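Local coordinates for subtilisin-like protein (Prochloron didemni, PDB 3ZXY) that forms the protease domain of PatA, a subtilase-family protein that probably cleaves peptide bonds as a serine endopeptidase, at residues Pro24-Ala29 with His54-Ile59; Glu184-Leu189 with Lys239-Leu244; Val229-Thr234 with Thr274-Gly279. The protein carries 1 engineered substitution. All coordinates share one frame; numbering follows the deposited sequence. Where two conformers were deposited one is given.

Contact 1: residues Pro24-Ala29 with His54-Ile59; sequences PCFQGA and HVASII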
loop_
_atom_site.group_PDB
_atom_site.type_symbol
_atom_site.label_atom_id
_atom_site.label_comp_id
_atom_site.label_asym_id
_atom_site.label_seq_id
_atom_site.Cartn_x
_atom_site.Cartn_y
_atom_site.Cartn_z
ATOM N N PRO A 24 1.599 10.045 18.627
ATOM C CA PRO A 24 1.371 11.457 18.313
ATOM C C PRO A 24 1.233 11.781 16.838
ATOM O O PRO A 24 0.574 12.766 16.496
ATOM C CB PRO A 24 2.614 12.150 18.869
ATOM C CG PRO A 24 3.121 11.248 19.930
ATOM C CD PRO A 24 2.785 9.863 19.488
ATOM N N CYS A 25 1.838 10.982 15.965
ATOM C CA CYS A 25 1.719 11.271 14.540
ATOM C C CYS A 25 0.297 11.097 14.024
ATOM O O CYS A 25 -0.026 11.628 12.979
ATOM C CB CYS A 25 2.702 10.466 13.682
ATOM S SG CYS A 25 2.213 8.763 13.350
ATOM N N PHE A 26 -0.565 10.371 14.741
ATOM C CA PHE A 26 -1.942 10.164 14.292
ATOM C C PHE A 26 -2.957 11.139 14.872
ATOM O O PHE A 26 -4.144 11.008 14.596
ATOM C CB PHE A 26 -2.403 8.734 14.577
ATOM C CG PHE A 26 -1.592 7.682 13.882
ATOM C CD1 PHE A 26 -1.551 7.621 12.490
ATOM C CD2 PHE A 26 -0.883 6.734 14.613
ATOM C CE1 PHE A 26 -0.817 6.650 11.849
ATOM C CE2 PHE A 26 -0.147 5.757 13.965
ATOM C CZ PHE A 26 -0.123 5.713 12.584
ATOM N N GLN A 27 -2.506 12.109 15.663
ATOM C CA GLN A 27 -3.410 13.075 16.261
ATOM C C GLN A 27 -3.927 13.985 15.155
ATOM O O GLN A 27 -3.165 14.730 14.543
ATOM C CB GLN A 27 -2.708 13.869 17.362
ATOM C CG GLN A 27 -3.579 14.923 18.028
ATOM C CD GLN A 27 -4.800 14.350 18.738
ATOM O OE1 GLN A 27 -4.679 13.562 19.677
ATOM N NE2 GLN A 27 -5.991 14.789 18.320
ATOM N N GLY A 28 -5.220 13.898 14.885
ATOM C CA GLY A 28 -5.795 14.609 13.762
ATOM C C GLY A 28 -6.223 13.705 12.630
ATOM O O GLY A 28 -6.979 14.131 11.767
ATOM N N ALA A 29 -5.733 12.467 12.607
ATOM C CA ALA A 29 -6.125 11.509 11.562
ATOM C C ALA A 29 -7.539 10.980 11.821
ATOM O O ALA A 29 -7.968 10.884 12.981
ATOM C CB ALA A 29 -5.133 10.361 11.487
ATOM N N HIS A 54 4.126 1.479 11.576
ATOM C CA HIS A 54 5.023 2.138 10.638
ATOM C C HIS A 54 4.329 2.343 9.310
ATOM O O HIS A 54 4.284 3.465 8.785
ATOM C CB HIS A 54 6.277 1.306 10.471
ATOM C CG HIS A 54 7.420 2.045 9.843
ATOM N ND1 HIS A 54 7.463 2.323 8.519
ATOM C CD2 HIS A 54 8.586 2.566 10.394
ATOM C CE1 HIS A 54 8.607 2.963 8.236
ATOM N NE2 HIS A 54 9.290 3.127 9.376
ATOM N N VAL A 55 3.754 1.270 8.758
ATOM C CA VAL A 55 3.051 1.340 7.455
ATOM C C VAL A 55 1.911 2.377 7.487
ATOM O O VAL A 55 1.786 3.212 6.580
ATOM C CB VAL A 55 2.529 -0.064 7.040
ATOM C CG1 VAL A 55 1.502 0.004 5.898
ATOM C CG2 VAL A 55 3.694 -0.962 6.648
ATOM N N ALA A 56 1.105 2.354 8.539
ATOM C CA ALA A 56 -0.023 3.280 8.638
ATOM C C ALA A 56 0.481 4.710 8.702
ATOM O O ALA A 56 -0.117 5.601 8.071
ATOM C CB ALA A 56 -0.908 2.972 9.839
ATOM N N SER A 57 1.591 4.937 9.398
ATOM C CA SER A 57 2.091 6.301 9.594
ATOM C C SER A 57 2.571 6.935 8.284
ATOM O O SER A 57 2.489 8.148 8.109
ATOM C CB SER A 57 3.186 6.334 10.661
ATOM O OG SER A 57 4.398 5.738 10.237
ATOM N N ILE A 58 3.064 6.120 7.365
ATOM C CA ILE A 58 3.543 6.621 6.074
ATOM C C ILE A 58 2.425 7.310 5.305
ATOM O O ILE A 58 2.662 8.301 4.595
ATOM C CB ILE A 58 4.198 5.483 5.249
ATOM C CG1 ILE A 58 5.532 5.089 5.875
ATOM C CG2 ILE A 58 4.416 5.903 3.796
ATOM C CD1 ILE A 58 6.026 3.725 5.409
ATOM N N ILE A 59 1.208 6.795 5.450
ATOM C CA ILE A 59 0.037 7.357 4.774
ATOM C C ILE A 59 -0.652 8.403 5.641
ATOM O O ILE A 59 -0.968 9.492 5.171
ATOM C CB ILE A 59 -0.970 6.245 4.385
ATOM C CG1 ILE A 59 -0.261 5.207 3.504
ATOM C CG2 ILE A 59 -2.210 6.828 3.693
ATOM C CD1 ILE A 59 -1.078 3.966 3.220
#
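Phe26 points the outer end of its ring at the backbone of helix 47-60 between Ala56 and Ser57, in the part of the subtilisin-like fold where the loop after strand 11-16 packs on the helix that carries His51. The orientation is edge-on toward Ala56: Ala56 C lies in the plane of the ring, 3.9 Å from Phe26 CE1. Toward Ser57 the approach is oblique, with Phe26 CE1 3.7 Å from the Ser57 CA. The methyl of Ala56 meets the same tip, its CB standing 4.0 Å from Phe26 CZ. What aims the ring is its first torsion: CG sits opposite the carbonyl carbon and beside the backbone N (chi1 -61°), which carries the ring from the short 3-10 segment over to the helix. Cys25 backs it from within the loop, its SG lying 3.7 Å above the plane of the Phe26 ring and over the centre. The same sulfur reaches the helix, touching Ser57 CB at 3.8 Å, and the Cys25 side chain also touches Thr65 and Ala198. With an alanine in place of Phe26, the ring that lies under that sulfur and ends against the helix would be missing, and a gap beside Ala56 and Ser57 would probably open. All four touching residues are buried, and the side chain of Ala56 is about 7 Å from that of Asp16, a predicted member of the charge relay system. The polar end of Ser57 is occupied: it is hydrogen-bonded to Ala198 N, and OG donates to His54 O at 2.7 Å, tilted 22° from the carbonyl plane.

Contact 2: residues Glu184-Leu189 with Lys239-Leu244; sequences EQQGIL and KVRQLL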
loop_
_atom_site.group_PDB
_atom_site.type_symbol
_atom_site.label_atom_id
_atom_site.label_comp_id
_atom_site.label_asym_id
_atom_site.label_seq_id
_atom_site.Cartn_x
_atom_site.Cartn_y
_atom_site.Cartn_z
ATOM N N GLU A 184 6.622 -7.035 -14.335
ATOM C CA GLU A 184 6.999 -6.170 -15.454
ATOM C C GLU A 184 5.761 -5.484 -16.012
ATOM O O GLU A 184 5.868 -4.411 -16.625
ATOM C CB GLU A 184 7.700 -6.988 -16.532
ATOM C CG GLU A 184 8.484 -6.199 -17.572
ATOM C CD GLU A 184 9.114 -7.123 -18.615
ATOM O OE1 GLU A 184 9.845 -8.075 -18.220
ATOM O OE2 GLU A 184 8.897 -6.893 -19.834
ATOM N N GLN A 185 4.595 -6.103 -15.836
ATOM C CA GLN A 185 3.346 -5.549 -16.358
ATOM C C GLN A 185 2.593 -4.744 -15.321
ATOM O O GLN A 185 1.908 -3.780 -15.671
ATOM C CB GLN A 185 2.408 -6.645 -16.894
ATOM C CG GLN A 185 2.876 -7.259 -18.205
ATOM C CD GLN A 185 3.847 -8.417 -18.020
ATOM O OE1 GLN A 185 3.558 -9.385 -17.302
ATOM N NE2 GLN A 185 4.982 -8.355 -18.720
ATOM N N GLN A 186 2.663 -5.155 -14.055
ATOM C CA GLN A 186 1.834 -4.520 -13.032
ATOM C C GLN A 186 2.577 -4.045 -11.799
ATOM O O GLN A 186 1.951 -3.724 -10.779
ATOM C CB GLN A 186 0.656 -5.420 -12.656
ATOM C CG GLN A 186 1.003 -6.673 -11.871
ATOM C CD GLN A 186 -0.200 -7.579 -11.689
ATOM O OE1 GLN A 186 -0.949 -7.811 -12.645
ATOM N NE2 GLN A 186 -0.376 -8.109 -10.492
ATOM N N GLY A 187 3.900 -3.982 -11.878
ATOM C CA GLY A 187 4.697 -3.522 -10.752
ATOM C C GLY A 187 5.370 -2.190 -11.034
ATOM O O GLY A 187 5.753 -1.906 -12.159
ATOM N N ILE A 188 5.512 -1.388 -9.985
ATOM C CA ILE A 188 6.275 -0.159 -10.061
ATOM C C ILE A 188 7.234 -0.083 -8.882
ATOM O O ILE A 188 6.976 -0.664 -7.835
ATOM C CB ILE A 188 5.380 1.107 -10.142
ATOM C CG1 ILE A 188 4.488 1.253 -8.931
ATOM C CG2 ILE A 188 4.630 1.117 -11.473
ATOM C CD1 ILE A 188 3.809 2.625 -8.962
ATOM N N LEU A 189 8.319 0.638 -9.076
ATOM C CA LEU A 189 9.283 0.870 -7.997
ATOM C C LEU A 189 8.939 2.141 -7.247
ATOM O O LEU A 189 8.674 3.193 -7.851
ATOM C CB LEU A 189 10.711 0.993 -8.544
ATOM C CG LEU A 189 11.321 -0.220 -9.247
ATOM C CD1 LEU A 189 12.698 0.134 -9.799
ATOM C CD2 LEU A 189 11.416 -1.414 -8.287
ATOM N N LYS A 239 -8.474 3.067 -12.739
ATOM C CA LYS A 239 -7.903 4.097 -13.607
ATOM C C LYS A 239 -6.644 4.683 -12.983
ATOM O O LYS A 239 -5.661 4.971 -13.688
ATOM C CB LYS A 239 -8.915 5.222 -13.878
ATOM C CG LYS A 239 -8.393 6.287 -14.837
ATOM C CD LYS A 239 -9.479 7.291 -15.173
ATOM C CE LYS A 239 -9.050 8.260 -16.278
ATOM N NZ LYS A 239 -10.011 9.395 -16.383
ATOM N N VAL A 240 -6.663 4.889 -11.667
ATOM C CA VAL A 240 -5.488 5.406 -10.987
ATOM C C VAL A 240 -4.311 4.434 -11.118
ATOM O O VAL A 240 -3.168 4.848 -11.363
ATOM C CB VAL A 240 -5.812 5.757 -9.524
ATOM C CG1 VAL A 240 -4.531 5.902 -8.708
ATOM C CG2 VAL A 240 -6.702 7.010 -9.465
ATOM N N ARG A 241 -4.574 3.139 -10.989
ATOM C CA ARG A 241 -3.540 2.151 -11.280
ATOM C C ARG A 241 -2.952 2.321 -12.682
ATOM O O ARG A 241 -1.740 2.292 -12.879
ATOM C CB ARG A 241 -4.103 0.741 -11.131
ATOM C CG ARG A 241 -3.125 -0.377 -11.445
ATOM C CD ARG A 241 -3.846 -1.691 -11.254
ATOM N NE ARG A 241 -3.141 -2.875 -11.636
ATOM C CZ ARG A 241 -3.226 -3.504 -12.800
ATOM N NH1 ARG A 241 -3.928 -3.024 -13.834
ATOM N NH2 ARG A 241 -2.570 -4.645 -12.937
ATOM N N GLN A 242 -3.832 2.505 -13.666
ATOM C CA GLN A 242 -3.395 2.635 -15.060
ATOM C C GLN A 242 -2.527 3.893 -15.227
ATOM O O GLN A 242 -1.504 3.881 -15.936
ATOM C CB GLN A 242 -4.619 2.662 -15.981
ATOM C CG GLN A 242 -4.291 2.396 -17.435
ATOM C CD GLN A 242 -4.037 0.927 -17.762
ATOM O OE1 GLN A 242 -3.963 0.070 -16.874
ATOM N NE2 GLN A 242 -3.899 0.635 -19.037
ATOM N N LEU A 243 -2.939 4.978 -14.576
ATOM C CA LEU A 243 -2.168 6.224 -14.628
ATOM C C LEU A 243 -0.778 6.070 -14.017
ATOM O O LEU A 243 0.207 6.571 -14.555
ATOM C CB LEU A 243 -2.908 7.365 -13.917
ATOM C CG LEU A 243 -4.182 7.863 -14.593
ATOM C CD1 LEU A 243 -5.014 8.643 -13.580
ATOM C CD2 LEU A 243 -3.851 8.725 -15.796
ATOM N N LEU A 244 -0.702 5.376 -12.888
ATOM C CA LEU A 244 0.571 5.149 -12.224
ATOM C C LEU A 244 1.482 4.283 -13.077
ATOM O O LEU A 244 2.696 4.537 -13.176
ATOM C CB LEU A 244 0.339 4.526 -10.839
ATOM C CG LEU A 244 -0.194 5.504 -9.791
ATOM C CD1 LEU A 244 -0.737 4.780 -8.554
ATOM C CD2 LEU A 244 0.897 6.508 -9.414
#
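Ile188 against Leu244, and Gln186 against Arg241, make a helix-on-sheet packing in which helix 237-247 covers one face of the parallel seven-stranded sheet of the subtilisin-like fold at its outermost strand, 187-191. The apolar half is buried. Ile188 CD1 stands 4.4 Å from Leu244 CB, while its other branch, CG2, faces the carbonyl O of Leu244 at 4.3 Å. Leu162 of the neighbouring strand 162-167 touches both residues and widens this patch, and Leu224 of helix 210-230 adds to it from the Leu244 side. The polar half, at Gln186 just before the strand, is held by partners beyond the pair. Arg241 runs out extended from a CG anti to the backbone N (chi1 178°), and its NE donates to Val161 O. Gln186 uses its NE2 for the carbonyls of Ala156 and Leu158. Both head groups are thereby fixed to the chain leading into strand 162-167, and the amide and guanidinium planes stand 82° apart. The Gln186 CD lies at the guanidinium edge, in its plane, whereas the closest approach is oblique: Arg241 NH2 to Gln186 CB, 3.3 Å.

Contact 3: residues Val229-Thr234 with Thr274-Gly279; sequences VRRGET and TLLKGG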
loop_
_atom_site.group_PDB
_atom_site.type_symbol
_atom_site.label_atom_id
_atom_site.label_comp_id
_atom_site.label_asym_id
_atom_site.label_seq_id
_atom_site.Cartn_x
_atom_site.Cartn_y
_atom_site.Cartn_z
ATOM N N VAL A 229 -12.023 13.383 -7.335
ATOM C CA VAL A 229 -13.175 13.946 -6.627
ATOM C C VAL A 229 -13.230 15.475 -6.813
ATOM O O VAL A 229 -14.285 16.056 -7.083
ATOM C CB VAL A 229 -13.134 13.600 -5.129
ATOM C CG1 VAL A 229 -14.250 14.291 -4.355
ATOM C CG2 VAL A 229 -13.225 12.091 -4.951
ATOM N N ARG A 230 -12.086 16.130 -6.662
ATOM C CA ARG A 230 -12.035 17.578 -6.817
ATOM C C ARG A 230 -12.511 18.004 -8.209
ATOM O O ARG A 230 -13.191 19.026 -8.368
ATOM C CB ARG A 230 -10.614 18.070 -6.606
ATOM C CG ARG A 230 -10.452 19.499 -7.035
ATOM C CD ARG A 230 -9.103 20.028 -6.699
ATOM N NE ARG A 230 -9.044 21.404 -7.141
ATOM C CZ ARG A 230 -8.337 21.841 -8.169
ATOM N NH1 ARG A 230 -7.562 21.008 -8.850
ATOM N NH2 ARG A 230 -8.348 23.128 -8.453
ATOM N N ARG A 231 -12.155 17.212 -9.212
ATOM C CA ARG A 231 -12.519 17.491 -10.599
ATOM C C ARG A 231 -13.968 17.154 -10.929
ATOM O O ARG A 231 -14.433 17.414 -12.032
ATOM C CB ARG A 231 -11.591 16.752 -11.555
ATOM C CG ARG A 231 -10.139 17.180 -11.420
ATOM C CD ARG A 231 -9.254 16.272 -12.250
ATOM N NE ARG A 231 -9.399 16.533 -13.684
ATOM C CZ ARG A 231 -8.702 17.444 -14.367
ATOM N NH1 ARG A 231 -7.826 18.216 -13.738
ATOM N NH2 ARG A 231 -8.889 17.589 -15.677
ATOM N N GLY A 232 -14.695 16.593 -9.970
ATOM C CA GLY A 232 -16.087 16.222 -10.178
ATOM C C GLY A 232 -16.275 14.855 -10.799
ATOM O O GLY A 232 -17.378 14.536 -11.254
ATOM N N GLU A 233 -15.216 14.035 -10.766
ATOM C CA GLU A 233 -15.226 12.697 -11.338
ATOM C C GLU A 233 -15.590 11.715 -10.232
ATOM O O GLU A 233 -15.278 11.948 -9.065
ATOM C CB GLU A 233 -13.843 12.278 -11.839
ATOM C CG GLU A 233 -13.273 12.952 -13.076
ATOM C CD GLU A 233 -11.926 12.340 -13.486
ATOM O OE1 GLU A 233 -11.750 11.099 -13.418
ATOM O OE2 GLU A 233 -11.012 13.093 -13.894
ATOM N N THR A 234 -16.186 10.596 -10.614
ATOM C CA THR A 234 -16.338 9.468 -9.710
ATOM C C THR A 234 -14.951 8.871 -9.463
ATOM O O THR A 234 -14.218 8.649 -10.410
ATOM C CB THR A 234 -17.232 8.384 -10.327
ATOM O OG1 THR A 234 -18.477 8.962 -10.725
ATOM C CG2 THR A 234 -17.486 7.267 -9.324
ATOM N N THR A 274 -0.043 14.882 -14.129
ATOM C CA THR A 274 -0.161 15.557 -15.441
ATOM C C THR A 274 -1.083 14.777 -16.381
ATOM O O THR A 274 -1.887 15.362 -17.107
ATOM C CB THR A 274 1.228 15.752 -16.061
ATOM O OG1 THR A 274 1.951 16.668 -15.223
ATOM C CG2 THR A 274 1.143 16.343 -17.496
ATOM N N LEU A 275 -0.960 13.459 -16.376
ATOM C CA LEU A 275 -1.805 12.610 -17.228
ATOM C C LEU A 275 -3.254 12.671 -16.787
ATOM O O LEU A 275 -4.140 12.780 -17.612
ATOM C CB LEU A 275 -1.368 11.141 -17.247
ATOM C CG LEU A 275 -0.298 10.734 -18.242
ATOM C CD1 LEU A 275 -0.105 9.228 -18.140
ATOM C CD2 LEU A 275 -0.654 11.166 -19.660
ATOM N N LEU A 276 -3.497 12.622 -15.486
ATOM C CA LEU A 276 -4.858 12.738 -14.962
ATOM C C LEU A 276 -5.464 14.080 -15.363
ATOM O O LEU A 276 -6.596 14.132 -15.849
ATOM C CB LEU A 276 -4.842 12.566 -13.434
ATOM C CG LEU A 276 -6.177 12.469 -12.714
ATOM C CD1 LEU A 276 -5.906 11.891 -11.317
ATOM C CD2 LEU A 276 -6.845 13.810 -12.643
ATOM N N LYS A 277 -4.696 15.147 -15.190
ATOM C CA LYS A 277 -5.212 16.483 -15.433
ATOM C C LYS A 277 -5.483 16.740 -16.908
ATOM O O LYS A 277 -6.410 17.481 -17.253
ATOM C CB LYS A 277 -4.262 17.544 -14.875
ATOM C CG LYS A 277 -4.301 17.531 -13.364
ATOM C CD LYS A 277 -3.089 18.219 -12.755
ATOM C CE LYS A 277 -3.169 19.724 -12.781
ATOM N NZ LYS A 277 -2.170 20.234 -11.804
ATOM N N GLY A 278 -4.678 16.149 -17.791
ATOM C CA GLY A 278 -4.843 16.357 -19.219
ATOM C C GLY A 278 -5.947 15.530 -19.862
ATOM O O GLY A 278 -6.482 15.932 -20.917
ATOM N N GLY A 279 -6.284 14.406 -19.237
ATOM C CA GLY A 279 -7.277 13.487 -19.780
ATOM C C GLY A 279 -6.751 12.623 -20.907
ATOM O O GLY A 279 -7.545 11.971 -21.590
HETATM O O HOH W 1 -8.647 12.524 -15.820
#
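Two torsions bring Arg231 across to Leu276 and Lys277: CG lies opposite the carbonyl carbon and beside the backbone N (chi1 -62°), and a bend at chi3 (73°) turns the guanidinium onto the last turn of helix 269-278. On the way, CD of Arg231 slides past the Leu276 methyl CD2 at 3.5 Å, the two side chains running in opposite directions. One face of the guanidinium then settles on the helix backbone, with the Lys277 CA 3.3 Å above its plane toward the rim, and Arg231 NH2 comes within 2.9 Å of Lys277 O. The Lys277 side chain crosses at about a right angle, its CG 3.6 Å from Arg231 NH1. Both segments run off the C-terminal ends of helices: helix 210-230 finishes in a Schellman motif, Gly232 taking the positive phi that lets the chain turn off toward Glu233. Glu233 OE2 makes a long salt bridge with Arg231 NE at 3.8 Å, probably offsetting part of the positive charge gathered by Arg231 and Lys277. A water links the same carboxylate to the other helix, donating to Glu233 OE2 at 3.1 Å and to Leu276 O at 2.6 Å.

In the fold
Contact 1 stands apart from the others: its centre is about 25 Å from that of contact 2, on the opposite side of the chain's centre, and about 27 Å from that of contact 3. It alone lies by the predicted charge relay residues Asp16 and His51. Contacts 2 and 3, with centres about 17 Å apart, join directly where Leu243 CD2 meets Leu275 CB at 3.8 Å, and a long, weak ion pair links Lys239 to Glu233. Their segments alternate along the chain, and helix 237-247, which carries half of contact 2, also packs on Leu275 and Leu276 of contact 3. Helix 210-230 spans the distance: the engineered Ala211, at the third predicted relay position, is near its start, and contact 3 is at its far end.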